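Local coordinates for aldehyde dehydrogenase (Burkholderia cenocepacia, PDB 4O6R), which probably oxidises aldehydes to carboxylic acids using NAD(P)+ as cofactor, at residues V20-D24 with A43-D49; L31-G36 with A365-Y371; Y119-M123 with M468-M473; N262-A268 with G421-D426. One frame throughout, in Å; residues are numbered along the deposited sequence.

Interaction 1: V20-D24 with A43-D49; sequences VDAVD and AAATAAD
Val-23 and Ala-22 lie against the first turn of helix 47-66, where the carboxylate of Asp-49 receives the loop that leads from strand 18-20 to the antiparallel hairpin 27-32/37-43. OD1 of Asp-49 takes the backbone N-H of Val-23 on its syn lone pair at 2.8 Å, in a nearly straight bond (169°). Asp-49 OD2 turns back to its own segment and accepts from Thr-46 N at 3.0 Å through the anti lone pair, so a single carboxylate holds both the loop and the residue just before the helix. CG of Asp-49 stands anti to its carbonyl carbon (chi1 -61°), which keeps the carboxylate beside the helix start, facing the loop. The tight part is the methyl of Ala-22: Ala-22 CB sits 3.3 Å from Ala-44 O and also faces OD2 of Asp-49. The buried Ala-43 methyl packs against the backbone, Ala-43 CB lying 3.9 Å from Ala-22 N, and Leu-13 of strand 13-15 packs on both Ala-43 and Asp-49. Toward solvent the fit slackens. Val-23 CG1 lies 4.1 Å from Ala-48 CB, while Val-23 CG2 lies alongside OD1 of Asp-49. Asp-24 crosses Thr-46 at about a right angle without a direct bond, Asp-24 OD2 staying 3.6 Å from Thr-46 OG1. Two waters fill in on this polar side. One donates both to Asp-21 O and to Asp-49 OD1; the other accepts from Asp-24 N, bonds to Thr-46 OG1 and donates to Asp-49 OD2, its oxygen 2.6 Å from that OD2 atom.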
# COMPACT_ATOMS: atom_id res chain seq x y z
N VAL A 20 -29.55 -30.54 2.86
CA VAL A 20 -30.23 -31.41 1.91
C VAL A 20 -29.46 -32.71 1.68
O VAL A 20 -28.23 -32.73 1.76
CB VAL A 20 -30.42 -30.72 0.53
CG1 VAL A 20 -31.42 -29.59 0.63
CG2 VAL A 20 -29.11 -30.20 -0.03
N ASP A 21 -30.19 -33.80 1.38
CA ASP A 21 -29.56 -35.04 0.95
C ASP A 21 -28.92 -34.86 -0.44
O ASP A 21 -29.27 -33.94 -1.17
CB ASP A 21 -30.57 -36.19 0.88
CG ASP A 21 -31.15 -36.56 2.23
OD1 ASP A 21 -30.54 -36.30 3.27
OD2 ASP A 21 -32.25 -37.11 2.24
N ALA A 22 -27.99 -35.73 -0.78
CA ALA A 22 -27.42 -35.77 -2.14
C ALA A 22 -28.48 -36.21 -3.16
O ALA A 22 -29.36 -37.00 -2.85
CB ALA A 22 -26.24 -36.72 -2.17
N VAL A 23 -28.39 -35.67 -4.37
CA VAL A 23 -29.26 -36.05 -5.49
C VAL A 23 -29.39 -37.58 -5.67
O VAL A 23 -30.50 -38.08 -5.81
CB VAL A 23 -28.74 -35.38 -6.79
CG1 VAL A 23 -29.25 -36.05 -8.05
CG2 VAL A 23 -29.13 -33.91 -6.78
N ASP A 24 -28.26 -38.30 -5.66
CA ASP A 24 -28.26 -39.78 -5.81
C ASP A 24 -28.53 -40.53 -4.49
O ASP A 24 -28.56 -41.74 -4.46
CB ASP A 24 -26.93 -40.26 -6.39
CG ASP A 24 -26.67 -39.74 -7.82
OD1 ASP A 24 -27.61 -39.21 -8.47
OD2 ASP A 24 -25.52 -39.86 -8.29
N ALA A 43 -24.29 -37.26 3.92
CA ALA A 43 -24.63 -37.20 2.52
C ALA A 43 -23.36 -37.09 1.65
O ALA A 43 -22.41 -36.38 2.01
CB ALA A 43 -25.60 -36.06 2.28
N ALA A 44 -23.33 -37.84 0.54
CA ALA A 44 -22.16 -37.91 -0.35
C ALA A 44 -22.41 -37.16 -1.66
O ALA A 44 -23.08 -37.66 -2.58
CB ALA A 44 -21.83 -39.36 -0.64
N ALA A 45 -21.86 -35.95 -1.76
CA ALA A 45 -22.05 -35.13 -2.96
C ALA A 45 -21.37 -35.75 -4.16
O ALA A 45 -20.23 -36.23 -4.07
CB ALA A 45 -21.53 -33.72 -2.73
N THR A 46 -22.06 -35.70 -5.29
CA THR A 46 -21.49 -36.05 -6.60
C THR A 46 -21.64 -34.83 -7.50
O THR A 46 -22.03 -33.75 -7.03
CB THR A 46 -22.21 -37.26 -7.21
OG1 THR A 46 -23.60 -36.93 -7.49
CG2 THR A 46 -22.12 -38.42 -6.29
N ALA A 47 -21.33 -35.00 -8.78
CA ALA A 47 -21.30 -33.89 -9.72
C ALA A 47 -22.61 -33.10 -9.77
O ALA A 47 -22.60 -31.87 -9.79
CB ALA A 47 -20.96 -34.40 -11.11
N ALA A 48 -23.74 -33.80 -9.75
CA ALA A 48 -25.04 -33.12 -9.78
C ALA A 48 -25.22 -32.19 -8.58
O ALA A 48 -25.87 -31.14 -8.69
CB ALA A 48 -26.16 -34.13 -9.85
N ASP A 49 -24.66 -32.55 -7.44
CA ASP A 49 -24.78 -31.73 -6.24
C ASP A 49 -23.86 -30.53 -6.31
O ASP A 49 -24.22 -29.42 -5.93
CB ASP A 49 -24.44 -32.54 -5.00
CG ASP A 49 -25.37 -33.73 -4.81
OD1 ASP A 49 -26.58 -33.51 -4.55
OD2 ASP A 49 -24.89 -34.87 -4.95
O HOH W 1 -28.51 -32.15 -3.23
O HOH W 2 -25.62 -37.32 -5.52

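Interaction 2: L31-G36 with A365-Y371; sequences LNPHDG and ALANGYY
His-34 and Tyr-371 share a hydrogen bond of 2.7 Å between His-34 ND1 and Tyr-371 OH, almost straight at 176°, with either atom able to be the donor. The hydroxyl lies in the imidazole plane and ND1 in the phenol plane, the two rings meeting rim to rim and nearly perpendicular (87°). Tyr-371 OH also has a weak bond to Gly-319 O. At the other end of the imidazole, NE2 reaches a water that donates to Ala-365 O. A second water donates to His-34 O and to Ala-365 O and accepts from Asn-368 N. The contact joins the turn of the 27-32/37-43 hairpin to the loop between strands 353-356 and 375-378. That loop makes a type I beta turn, Leu-366 to Gly-369, and then an inverse gamma turn centred on Tyr-370; Tyr-370 N donates to Pro-33 O at 3.0 Å. On the hairpin side an Asx turn occupies Asn-32 OD1 with His-34 N, and Asn-32 O takes the N-H groups of both Asp-35 and Gly-36. Gly-369 CA packs 3.0 Å from His-34 O. Pro-33 CB touches Tyr-370 CD2 at 3.5 Å.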
# COMPACT_ATOMS: atom_id res chain seq x y z
N LEU A 31 -15.75 -42.08 10.37
CA LEU A 31 -15.19 -42.92 11.42
C LEU A 31 -14.54 -42.09 12.53
O LEU A 31 -14.00 -40.98 12.29
CB LEU A 31 -14.20 -43.95 10.85
CG LEU A 31 -14.72 -44.83 9.70
CD1 LEU A 31 -13.69 -45.87 9.30
CD2 LEU A 31 -16.01 -45.50 10.13
N ASN A 32 -14.60 -42.65 13.73
CA ASN A 32 -13.87 -42.16 14.88
C ASN A 32 -12.50 -42.85 14.89
O ASN A 32 -12.43 -44.05 15.09
CB ASN A 32 -14.63 -42.50 16.15
CG ASN A 32 -13.93 -42.01 17.41
OD1 ASN A 32 -12.76 -41.62 17.39
ND2 ASN A 32 -14.68 -41.99 18.53
N PRO A 33 -11.41 -42.09 14.69
CA PRO A 33 -10.07 -42.71 14.68
C PRO A 33 -9.57 -43.27 16.01
O PRO A 33 -8.60 -44.02 16.02
CB PRO A 33 -9.19 -41.59 14.17
CG PRO A 33 -9.89 -40.34 14.57
CD PRO A 33 -11.36 -40.63 14.60
N HIS A 34 -10.24 -43.00 17.12
CA HIS A 34 -9.89 -43.65 18.39
C HIS A 34 -10.19 -45.15 18.40
O HIS A 34 -9.45 -45.95 19.00
CB HIS A 34 -10.57 -42.95 19.57
CG HIS A 34 -10.53 -43.73 20.84
ND1 HIS A 34 -9.37 -43.92 21.56
CD2 HIS A 34 -11.50 -44.37 21.53
CE1 HIS A 34 -9.63 -44.65 22.63
NE2 HIS A 34 -10.92 -44.94 22.63
N ASP A 35 -11.27 -45.53 17.73
CA ASP A 35 -11.73 -46.93 17.77
C ASP A 35 -12.29 -47.50 16.48
O ASP A 35 -12.78 -48.62 16.49
CB ASP A 35 -12.74 -47.12 18.89
CG ASP A 35 -13.98 -46.27 18.74
OD1 ASP A 35 -14.18 -45.67 17.67
OD2 ASP A 35 -14.74 -46.17 19.73
N GLY A 36 -12.23 -46.77 15.38
CA GLY A 36 -12.73 -47.25 14.10
C GLY A 36 -14.24 -47.32 14.01
O GLY A 36 -14.78 -47.88 13.05
N ALA A 365 -6.49 -50.69 25.21
CA ALA A 365 -7.64 -49.79 25.02
C ALA A 365 -7.53 -48.96 23.73
O ALA A 365 -8.53 -48.44 23.24
CB ALA A 365 -7.78 -48.87 26.22
N LEU A 366 -6.31 -48.83 23.21
CA LEU A 366 -6.02 -48.15 21.96
C LEU A 366 -5.97 -49.07 20.73
O LEU A 366 -5.74 -48.60 19.61
CB LEU A 366 -4.67 -47.42 22.10
CG LEU A 366 -4.54 -46.48 23.32
CD1 LEU A 366 -3.29 -45.61 23.23
CD2 LEU A 366 -5.78 -45.62 23.47
N ALA A 367 -6.21 -50.37 20.92
CA ALA A 367 -5.97 -51.36 19.85
C ALA A 367 -6.80 -51.15 18.58
O ALA A 367 -6.36 -51.52 17.50
CB ALA A 367 -6.18 -52.78 20.38
N ASN A 368 -7.98 -50.56 18.71
CA ASN A 368 -8.86 -50.36 17.55
C ASN A 368 -8.73 -48.99 16.90
O ASN A 368 -9.43 -48.70 15.93
CB ASN A 368 -10.29 -50.60 17.96
CG ASN A 368 -10.55 -52.04 18.30
OD1 ASN A 368 -11.18 -52.32 19.31
ND2 ASN A 368 -10.06 -52.95 17.49
N GLY A 369 -7.82 -48.17 17.41
CA GLY A 369 -7.58 -46.85 16.87
C GLY A 369 -6.31 -46.77 16.05
O GLY A 369 -5.46 -47.68 16.10
N TYR A 370 -6.15 -45.65 15.35
CA TYR A 370 -5.09 -45.51 14.36
C TYR A 370 -3.85 -44.88 14.98
O TYR A 370 -3.32 -43.90 14.48
CB TYR A 370 -5.59 -44.71 13.17
CG TYR A 370 -6.94 -45.15 12.66
CD1 TYR A 370 -7.29 -46.49 12.58
CD2 TYR A 370 -7.88 -44.20 12.24
CE1 TYR A 370 -8.56 -46.87 12.11
CE2 TYR A 370 -9.13 -44.57 11.78
CZ TYR A 370 -9.45 -45.90 11.70
OH TYR A 370 -10.68 -46.24 11.22
N TYR A 371 -3.38 -45.50 16.06
CA TYR A 371 -2.32 -44.94 16.90
C TYR A 371 -0.92 -45.39 16.52
O TYR A 371 -0.66 -46.59 16.27
CB TYR A 371 -2.54 -45.30 18.36
CG TYR A 371 -3.73 -44.64 19.03
CD1 TYR A 371 -3.61 -43.36 19.62
CD2 TYR A 371 -4.96 -45.28 19.09
CE1 TYR A 371 -4.70 -42.76 20.22
CE2 TYR A 371 -6.03 -44.68 19.72
CZ TYR A 371 -5.91 -43.43 20.27
OH TYR A 371 -6.98 -42.85 20.92
O HOH W 3 -9.28 -48.29 20.52
O HOH W 4 -10.63 -47.15 24.86

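Interaction 3: Y119-M123 with M468-M473; sequences YFGGM and MGFEAM
Met-123 drives its terminal methyl onto the face of Phe-470: Met-123 CE stands 3.5 Å above the Phe-470 ring centroid, only 6° off the normal, a CH-pi contact centred on the ring. The sulfur follows obliquely, Met-123 SD lying 3.6 Å from Phe-470 CE1 as a Met-aromatic partner. The chain reaches this spot because CG is anti to the backbone N (chi1 178°) and the next two torsions bend. Here helix 102-123 packs by its last turn near the start of segment 468-473, the short axes crossing at -65° and 11.3 Å apart, a gap that long side chains must fill. Met-473 comes from the other helix and slides past Met-123 in the opposite direction, the CG atoms of Met-473 and Met-123 pressed to 3.5 Å, tighter than usual van der Waals contact. Met-473 SD rests at the edge of the Phe-120 ring, 3.9 Å from Phe-120 CE1, a second Met-aromatic contact. The backbone of Gly-469 is the surface on which two aromatic residues rest. Phe-120 CZ is 3.6 Å from Gly-469 N, with Met-468 CA at its ring edge, while Tyr-119 OH comes to 3.7 Å from Gly-469 CA. One face of Phe-120 is covered by Tyr-119 CD2. Pro-169 of helix 159-172 closes on Phe-120 and Ala-472. Lys-126 of the second subunit makes a cation-pi contact with Tyr-119 and packs on Met-123, so this helix pair borders the subunit interface. No hydrogen bond spans the two segments; cohesion rests on methyl, sulfur and ring contacts, which depend on close fit more than on directed polar bonds.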
# COMPACT_ATOMS: atom_id res chain seq x y z
N TYR A 119 -10.33 -11.69 11.91
CA TYR A 119 -9.40 -10.90 11.10
C TYR A 119 -10.06 -10.48 9.78
O TYR A 119 -10.06 -9.32 9.42
CB TYR A 119 -8.11 -11.67 10.84
CG TYR A 119 -7.11 -10.91 10.01
CD1 TYR A 119 -6.16 -10.09 10.60
CD2 TYR A 119 -7.10 -11.02 8.62
CE1 TYR A 119 -5.22 -9.42 9.86
CE2 TYR A 119 -6.13 -10.34 7.86
CZ TYR A 119 -5.21 -9.53 8.49
OH TYR A 119 -4.25 -8.84 7.75
N PHE A 120 -10.61 -11.47 9.06
CA PHE A 120 -11.24 -11.20 7.78
C PHE A 120 -12.51 -10.40 7.84
O PHE A 120 -12.79 -9.62 6.93
CB PHE A 120 -11.34 -12.47 6.91
CG PHE A 120 -10.03 -12.83 6.34
CD1 PHE A 120 -9.51 -12.07 5.34
CD2 PHE A 120 -9.21 -13.75 6.97
CE1 PHE A 120 -8.24 -12.27 4.88
CE2 PHE A 120 -7.94 -14.00 6.48
CZ PHE A 120 -7.45 -13.26 5.43
N GLY A 121 -13.27 -10.52 8.92
CA GLY A 121 -14.41 -9.66 9.12
C GLY A 121 -13.99 -8.21 9.21
O GLY A 121 -14.65 -7.34 8.68
N GLY A 122 -12.84 -7.95 9.85
CA GLY A 122 -12.30 -6.60 9.93
C GLY A 122 -11.61 -6.19 8.64
O GLY A 122 -11.55 -5.02 8.32
N MET A 123 -11.10 -7.15 7.88
CA MET A 123 -10.45 -6.87 6.60
C MET A 123 -11.39 -6.45 5.48
O MET A 123 -10.96 -5.78 4.54
CB MET A 123 -9.72 -8.12 6.13
CG MET A 123 -9.01 -8.02 4.78
SD MET A 123 -7.72 -6.76 4.76
CE MET A 123 -6.27 -7.70 5.19
N MET A 468 -4.03 -15.97 4.12
CA MET A 468 -3.85 -14.91 5.10
C MET A 468 -3.57 -13.52 4.50
O MET A 468 -3.06 -13.36 3.39
CB MET A 468 -2.75 -15.26 6.10
CG MET A 468 -2.81 -16.66 6.69
SD MET A 468 -4.41 -17.06 7.40
CE MET A 468 -3.91 -18.42 8.43
N GLY A 469 -3.93 -12.52 5.26
CA GLY A 469 -3.48 -11.17 5.01
C GLY A 469 -4.06 -10.49 3.79
O GLY A 469 -5.00 -10.97 3.16
N PHE A 470 -3.46 -9.36 3.47
CA PHE A 470 -3.75 -8.68 2.21
C PHE A 470 -3.43 -9.55 1.00
O PHE A 470 -4.03 -9.41 -0.04
CB PHE A 470 -2.99 -7.37 2.13
CG PHE A 470 -3.50 -6.31 3.07
CD1 PHE A 470 -4.63 -5.58 2.75
CD2 PHE A 470 -2.89 -6.11 4.30
CE1 PHE A 470 -5.11 -4.61 3.62
CE2 PHE A 470 -3.36 -5.13 5.15
CZ PHE A 470 -4.47 -4.39 4.81
N GLU A 471 -2.47 -10.43 1.15
CA GLU A 471 -2.10 -11.33 0.08
C GLU A 471 -3.28 -12.22 -0.34
O GLU A 471 -3.53 -12.38 -1.55
CB GLU A 471 -0.90 -12.16 0.47
CG GLU A 471 0.37 -11.33 0.62
CD GLU A 471 0.56 -10.69 2.01
OE1 GLU A 471 -0.35 -10.73 2.88
OE2 GLU A 471 1.66 -10.15 2.25
N ALA A 472 -3.99 -12.79 0.63
CA ALA A 472 -5.17 -13.61 0.34
C ALA A 472 -6.24 -12.75 -0.31
O ALA A 472 -6.90 -13.17 -1.25
CB ALA A 472 -5.71 -14.25 1.61
N MET A 473 -6.44 -11.53 0.20
CA MET A 473 -7.44 -10.62 -0.42
C MET A 473 -7.11 -10.32 -1.86
O MET A 473 -8.02 -10.28 -2.71
CB MET A 473 -7.55 -9.31 0.35
CG MET A 473 -8.05 -9.46 1.76
SD MET A 473 -9.66 -10.23 1.88
CE MET A 473 -10.73 -8.94 1.24

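Interaction 4: N262-A268 with G421-D426; sequences NIVFDDA and GLWTND
Strands 262-264 and 421-423 run parallel, their axes 4.5 Å apart and 17° from exact alignment, joined by the ladder Ile-263 N to Gly-421 O, Trp-423 N to Ile-263 O and Phe-265 N to Trp-423 O. They are neighbours in the seven-stranded sheet, with strand 294-298 flanking the first and 441-444 the second. On one face Trp-423 leans across to Asn-262. Trp-423 NE1 donates to Asn-262 OD1 at 2.8 Å, in the indole plane and onto an amide lone pair, though bent at the hydrogen (135°). Val-264 CG2 packs near CD1 of the Trp-423 indole, and Ala-268 CB lies 3.8 Å from Trp-423 CB. On the other face Ile-263 and Leu-422 meet at CB. Phe-265, just past its strand, sets its ring edge near Leu-422 CB, and Met-433 of helix 427-436 packs on all three. Beyond the strands, the type I turn Phe-265 to Ala-268 swings Asp-267 over the second segment. With CG between backbone N and carbonyl carbon (chi1 75°), Asp-267 OD1 accepts from Thr-424 OG1 at 2.6 Å on the syn lone pair, and Asp-267 OD2 from Asn-425 N at 3.0 Å from above the carboxylate plane. Asn-425 ND2 answers by donating to Asp-267 O at 2.9 Å. Arg-429 donates to Thr-424 OG1, and backbone hydrogen bonds tie Asn-425 to the third subunit. Asp-267 thus gathers two donors on one carboxylate, and a long, weak ion pair with Arg-429 may add a little to the stabilisation of its negative charge.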
# COMPACT_ATOMS: atom_id res chain seq x y z
N ASN A 262 14.05 -28.07 10.22
CA ASN A 262 14.09 -27.39 11.52
C ASN A 262 15.53 -27.48 11.99
O ASN A 262 15.95 -28.55 12.43
CB ASN A 262 13.12 -28.10 12.46
CG ASN A 262 13.03 -27.43 13.82
OD1 ASN A 262 13.49 -26.30 14.01
ND2 ASN A 262 12.43 -28.13 14.78
N ILE A 263 16.31 -26.42 11.78
CA ILE A 263 17.75 -26.46 11.88
C ILE A 263 18.18 -25.91 13.24
O ILE A 263 17.77 -24.82 13.63
CB ILE A 263 18.42 -25.59 10.77
CG1 ILE A 263 17.89 -25.94 9.39
CG2 ILE A 263 19.93 -25.73 10.80
CD1 ILE A 263 18.22 -24.93 8.30
N VAL A 264 18.99 -26.67 13.96
CA VAL A 264 19.48 -26.26 15.25
C VAL A 264 20.99 -26.05 15.18
O VAL A 264 21.78 -27.00 15.03
CB VAL A 264 19.09 -27.27 16.34
CG1 VAL A 264 19.55 -26.83 17.72
CG2 VAL A 264 17.59 -27.51 16.31
N PHE A 265 21.38 -24.80 15.34
CA PHE A 265 22.78 -24.43 15.36
C PHE A 265 23.41 -24.62 16.74
O PHE A 265 22.72 -24.79 17.76
CB PHE A 265 22.95 -23.00 14.86
CG PHE A 265 22.79 -22.87 13.39
CD1 PHE A 265 23.87 -23.08 12.54
CD2 PHE A 265 21.55 -22.58 12.84
CE1 PHE A 265 23.70 -23.00 11.16
CE2 PHE A 265 21.38 -22.47 11.47
CZ PHE A 265 22.45 -22.69 10.62
N ASP A 266 24.73 -24.59 16.79
CA ASP A 266 25.43 -24.94 18.04
C ASP A 266 25.32 -23.85 19.09
O ASP A 266 25.63 -24.08 20.26
CB ASP A 266 26.88 -25.42 17.80
CG ASP A 266 27.80 -24.34 17.32
OD1 ASP A 266 27.37 -23.38 16.70
OD2 ASP A 266 29.00 -24.45 17.60
N ASP A 267 24.83 -22.67 18.70
CA ASP A 267 24.62 -21.60 19.66
C ASP A 267 23.11 -21.44 20.04
O ASP A 267 22.72 -20.46 20.64
CB ASP A 267 25.20 -20.31 19.09
CG ASP A 267 24.33 -19.74 17.99
OD1 ASP A 267 23.66 -20.54 17.31
OD2 ASP A 267 24.29 -18.50 17.86
N ALA A 268 22.27 -22.41 19.66
CA ALA A 268 20.85 -22.36 19.98
C ALA A 268 20.63 -22.50 21.50
O ALA A 268 21.45 -23.11 22.21
CB ALA A 268 20.13 -23.47 19.26
N GLY A 421 12.63 -23.47 9.39
CA GLY A 421 13.03 -22.67 10.51
C GLY A 421 14.35 -23.08 11.08
O GLY A 421 14.95 -24.08 10.65
N LEU A 422 14.85 -22.25 11.98
CA LEU A 422 16.16 -22.47 12.54
C LEU A 422 16.25 -21.87 13.91
O LEU A 422 15.52 -20.94 14.26
CB LEU A 422 17.24 -21.90 11.60
CG LEU A 422 17.06 -20.40 11.39
CD1 LEU A 422 18.10 -19.69 12.19
CD2 LEU A 422 17.15 -20.01 9.95
N TRP A 423 17.21 -22.38 14.67
CA TRP A 423 17.44 -21.91 16.02
C TRP A 423 18.89 -21.52 16.17
O TRP A 423 19.78 -22.35 16.01
CB TRP A 423 17.08 -23.02 17.03
CG TRP A 423 15.69 -23.48 16.85
CD1 TRP A 423 15.18 -24.24 15.83
CD2 TRP A 423 14.60 -23.21 17.73
NE1 TRP A 423 13.84 -24.44 16.02
CE2 TRP A 423 13.46 -23.82 17.18
CE3 TRP A 423 14.48 -22.49 18.93
CZ2 TRP A 423 12.20 -23.74 17.78
CZ3 TRP A 423 13.22 -22.40 19.53
CH2 TRP A 423 12.10 -23.02 18.96
N THR A 424 19.13 -20.26 16.48
CA THR A 424 20.47 -19.75 16.67
C THR A 424 20.30 -18.45 17.41
O THR A 424 19.20 -17.89 17.42
CB THR A 424 21.14 -19.48 15.30
OG1 THR A 424 22.51 -19.10 15.48
CG2 THR A 424 20.40 -18.40 14.48
N ASN A 425 21.39 -17.94 17.98
CA ASN A 425 21.38 -16.61 18.54
C ASN A 425 22.29 -15.63 17.85
O ASN A 425 22.49 -14.51 18.34
CB ASN A 425 21.63 -16.72 20.02
CG ASN A 425 20.44 -17.33 20.71
OD1 ASN A 425 19.37 -16.72 20.79
ND2 ASN A 425 20.56 -18.60 21.04
N ASP A 426 22.84 -16.03 16.71
CA ASP A 426 23.68 -15.15 15.92
C ASP A 426 22.79 -14.35 14.98
O ASP A 426 22.09 -14.92 14.15
CB ASP A 426 24.67 -15.91 15.07
CG ASP A 426 25.64 -15.00 14.37
OD1 ASP A 426 26.50 -14.36 15.07
OD2 ASP A 426 25.50 -14.84 13.14

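From the N terminus, interaction 1 closes first, a short loop of 18 residues that brings the segment after strand 18-20 to the start of helix 47-66. Residues 31-36 leave from within that loop, and interaction 2 joins them to 365-371, so interactions 1 and 2 cross. Interaction 3 closes a long loop between the end of helix 102-123 and helix 469-475, following interaction 1 in series and crossing interaction 2. Interaction 4 opens and closes within that long loop, pairing two strands of the seven-stranded sheet, and it too crosses interaction 2. Interactions 1 and 4 lie on opposite sides of the chain's centre, their centres about 51 Å apart.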